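Local structure of acyl-[acyl-carrier-protein]--UDP-N-acetylglucosamine O-acyltransferase (Helicobacter pylori, 1J2Z) at residues Y180-G185 with F189-N194. The protein catalyses the transfer of a (3R)-hydroxyacyl chain from acyl carrier protein to UDP-N-acetylglucosamine, the first step of lipid A biosynthesis, working as a homotrimer. Sequence-based numbering, arbitrary orientation.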
ATOM      1  N   TYR A 180     -17.751  17.358  11.356  1.00 24.55           N
ATOM      2  CA  TYR A 180     -17.984  18.036  10.086  1.00 27.46           C
ATOM      3  C   TYR A 180     -16.810  18.785   9.452  1.00 26.41           C
ATOM      4  O   TYR A 180     -17.017  19.676   8.627  1.00 29.29           O
ATOM      5  CB  TYR A 180     -19.182  18.977  10.241  1.00 29.11           C
ATOM      6  CG  TYR A 180     -20.429  18.262  10.717  1.00 34.45           C
ATOM      7  CD1 TYR A 180     -20.907  18.428  12.018  1.00 36.49           C
ATOM      8  CD2 TYR A 180     -21.117  17.390   9.870  1.00 38.14           C
ATOM      9  CE1 TYR A 180     -22.039  17.739  12.462  1.00 34.30           C
ATOM     10  CE2 TYR A 180     -22.242  16.702  10.300  1.00 32.46           C
ATOM     11  CZ  TYR A 180     -22.698  16.878  11.594  1.00 35.81           C
ATOM     12  OH  TYR A 180     -23.812  16.185  12.010  1.00 41.93           O
ATOM     13  N   CYS A 181     -15.584  18.421   9.817  1.00 25.38           N
ATOM     14  CA  CYS A 181     -14.408  19.079   9.255  1.00 25.62           C
ATOM     15  C   CYS A 181     -13.738  18.267   8.157  1.00 27.76           C
ATOM     16  O   CYS A 181     -13.818  17.043   8.139  1.00 26.39           O
ATOM     17  CB  CYS A 181     -13.373  19.352  10.346  1.00 28.01           C
ATOM     18  SG  CYS A 181     -13.913  20.518  11.584  1.00 27.82           S
ATOM     19  N   THR A 182     -13.083  18.963   7.235  1.00 27.96           N
ATOM     20  CA  THR A 182     -12.360  18.308   6.154  1.00 30.28           C
ATOM     21  C   THR A 182     -10.884  18.482   6.488  1.00 27.26           C
ATOM     22  O   THR A 182     -10.458  19.563   6.894  1.00 32.69           O
ATOM     23  CB  THR A 182     -12.651  18.959   4.793  1.00 31.64           C
ATOM     24  OG1 THR A 182     -12.283  20.342   4.834  1.00 41.08           O
ATOM     25  CG2 THR A 182     -14.118  18.837   4.456  1.00 31.05           C
ATOM     26  N   VAL A 183     -10.112  17.417   6.327  1.00 29.09           N
ATOM     27  CA  VAL A 183      -8.688  17.440   6.636  1.00 32.81           C
ATOM     28  C   VAL A 183      -7.848  17.018   5.436  1.00 37.49           C
ATOM     29  O   VAL A 183      -8.320  16.291   4.561  1.00 30.21           O
ATOM     30  CB  VAL A 183      -8.381  16.502   7.821  1.00 32.55           C
ATOM     31  CG1 VAL A 183      -6.892  16.502   8.130  1.00 32.41           C
ATOM     32  CG2 VAL A 183      -9.171  16.945   9.038  1.00 33.95           C
ATOM     33  N   GLU A 184      -6.598  17.472   5.409  1.00 41.13           N
ATOM     34  CA  GLU A 184      -5.689  17.152   4.315  1.00 45.53           C
ATOM     35  C   GLU A 184      -4.251  17.539   4.658  1.00 46.55           C
ATOM     36  O   GLU A 184      -4.021  18.407   5.501  1.00 50.99           O
ATOM     37  CB  GLU A 184      -6.141  17.894   3.058  1.00 44.93           C
ATOM     38  CG  GLU A 184      -5.261  17.701   1.840  1.00 53.69           C
ATOM     39  CD  GLU A 184      -5.822  18.398   0.613  1.00 56.98           C
ATOM     40  OE1 GLU A 184      -5.962  19.640   0.642  1.00 55.75           O
ATOM     41  OE2 GLU A 184      -6.127  17.699  -0.378  1.00 62.26           O
ATOM     42  N   GLY A 185      -3.288  16.888   4.010  1.00 46.18           N
ATOM     43  CA  GLY A 185      -1.890  17.205   4.247  1.00 41.89           C
ATOM     44  C   GLY A 185      -1.096  16.105   4.918  1.00 46.24           C
ATOM     45  O   GLY A 185      -1.661  15.267   5.621  1.00 35.15           O
ATOM     46  N   PHE A 189      -4.117  18.832   8.623  1.00 36.94           N
ATOM     47  CA  PHE A 189      -4.716  19.969   9.325  1.00 43.31           C
ATOM     48  C   PHE A 189      -6.116  20.222   8.757  1.00 37.34           C
ATOM     49  O   PHE A 189      -6.441  19.746   7.668  1.00 31.62           O
ATOM     50  CB  PHE A 189      -3.846  21.219   9.147  1.00 55.81           C
ATOM     51  CG  PHE A 189      -3.641  21.615   7.711  1.00 71.53           C
ATOM     52  CD1 PHE A 189      -4.621  22.324   7.020  1.00 78.43           C
ATOM     53  CD2 PHE A 189      -2.480  21.252   7.035  1.00 78.18           C
ATOM     54  CE1 PHE A 189      -4.447  22.663   5.676  1.00 85.30           C
ATOM     55  CE2 PHE A 189      -2.296  21.586   5.692  1.00 86.31           C
ATOM     56  CZ  PHE A 189      -3.283  22.293   5.012  1.00 87.73           C
ATOM     57  N   ILE A 190      -6.936  20.971   9.490  1.00 31.91           N
ATOM     58  CA  ILE A 190      -8.300  21.271   9.054  1.00 30.80           C
ATOM     59  C   ILE A 190      -8.333  22.386   8.012  1.00 32.75           C
ATOM     60  O   ILE A 190      -7.828  23.480   8.249  1.00 34.22           O
ATOM     61  CB  ILE A 190      -9.184  21.671  10.260  1.00 35.26           C
ATOM     62  CG1 ILE A 190      -9.212  20.525  11.278  1.00 28.86           C
ATOM     63  CG2 ILE A 190     -10.598  22.001   9.789  1.00 23.99           C
ATOM     64  CD1 ILE A 190      -9.908  20.866  12.576  1.00 34.94           C
ATOM     65  N   ARG A 191      -8.941  22.103   6.862  1.00 33.91           N
ATOM     66  CA  ARG A 191      -9.026  23.069   5.769  1.00 40.52           C
ATOM     67  C   ARG A 191     -10.390  23.721   5.620  1.00 41.90           C
ATOM     68  O   ARG A 191     -10.576  24.585   4.764  1.00 43.62           O
ATOM     69  CB  ARG A 191      -8.669  22.399   4.441  1.00 47.61           C
ATOM     70  CG  ARG A 191      -7.229  21.956   4.327  1.00 60.13           C
ATOM     71  CD  ARG A 191      -6.969  21.169   3.042  1.00 75.97           C
ATOM     72  NE  ARG A 191      -7.271  21.921   1.825  1.00 83.52           N
ATOM     73  CZ  ARG A 191      -8.479  22.021   1.276  1.00 87.47           C
ATOM     74  NH1 ARG A 191      -9.521  21.413   1.827  1.00 86.52           N
ATOM     75  NH2 ARG A 191      -8.645  22.728   0.167  1.00 90.83           N
ATOM     76  N   GLY A 192     -11.345  23.305   6.439  1.00 40.45           N
ATOM     77  CA  GLY A 192     -12.676  23.873   6.352  1.00 37.35           C
ATOM     78  C   GLY A 192     -13.718  22.872   6.795  1.00 32.98           C
ATOM     79  O   GLY A 192     -13.402  21.926   7.519  1.00 29.69           O
ATOM     80  N   LEU A 193     -14.958  23.069   6.363  1.00 31.14           N
ATOM     81  CA  LEU A 193     -16.033  22.163   6.744  1.00 34.94           C
ATOM     82  C   LEU A 193     -16.472  21.234   5.622  1.00 36.07           C
ATOM     83  O   LEU A 193     -16.337  21.552   4.440  1.00 39.27           O
ATOM     84  CB  LEU A 193     -17.241  22.954   7.246  1.00 33.40           C
ATOM     85  CG  LEU A 193     -17.040  23.834   8.484  1.00 44.26           C
ATOM     86  CD1 LEU A 193     -18.400  24.330   8.972  1.00 41.64           C
ATOM     87  CD2 LEU A 193     -16.346  23.042   9.583  1.00 41.89           C
ATOM     88  N   ASN A 194     -17.001  20.081   6.014  1.00 35.46           N
ATOM     89  CA  ASN A 194     -17.492  19.079   5.078  1.00 36.12           C
ATOM     90  C   ASN A 194     -18.907  19.489   4.692  1.00 37.17           C
ATOM     91  O   ASN A 194     -19.889  18.854   5.082  1.00 37.35           O
ATOM     92  CB  ASN A 194     -17.494  17.703   5.750  1.00 35.21           C
ATOM     93  CG  ASN A 194     -17.786  16.578   4.781  1.00 38.49           C
ATOM     94  OD1 ASN A 194     -17.715  15.403   5.142  1.00 36.87           O
ATOM     95  ND2 ASN A 194     -18.119  16.928   3.545  1.00 40.23           N
TER
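E184 and F189 pair through two backbone hydrogen bonds, one in each direction, and close the turn end of an antiparallel beta hairpin at the C-terminal end of the left-handed beta-helix. V183 and I190 follow as a non-hydrogen-bonded pair, with CG2 of V183 4.2 Å from CG1 of I190. Then the register slips: R191 and G192 together face T182, a beta bulge in which R191 N gives its hydrogen to T182 O while T182 N reaches G192 O at 3.0 Å. At G192 the chain turns a corner; OG1 of T182 adds a weak bond to the same G192 O.

The side chains of E184 and R191 cross obliquely. E184 starts with CG anti to its N (chi1 178°) and runs out to R191, whose chain bends at chi3. OE1 of E184 comes 2.9 Å from NE of R191 but lies well out of the guanidinium plane, over its face, with no N-H aimed at it, so the salt bridge rests on charge alone; the carboxylate and guanidinium planes are 74° apart. Carbonyl O of E184 lies over one face of the F189 ring, offset toward its rim.

Past the bulge, SG of C181 touches CD2 of L193 at 4.0 Å; both residues also pack on Y214 of helix 204-217. Strand 181-184 pairs in parallel with strand 166-167, so the hairpin continues one face of the beta-helix and leads into the C-terminal helices. At the N-cap position of helix 195-201, N194 sends its backbone N-H almost straight (174°) to Y180 O, and methyl CG2 of T182 sits 3.4 Å from N194 CA.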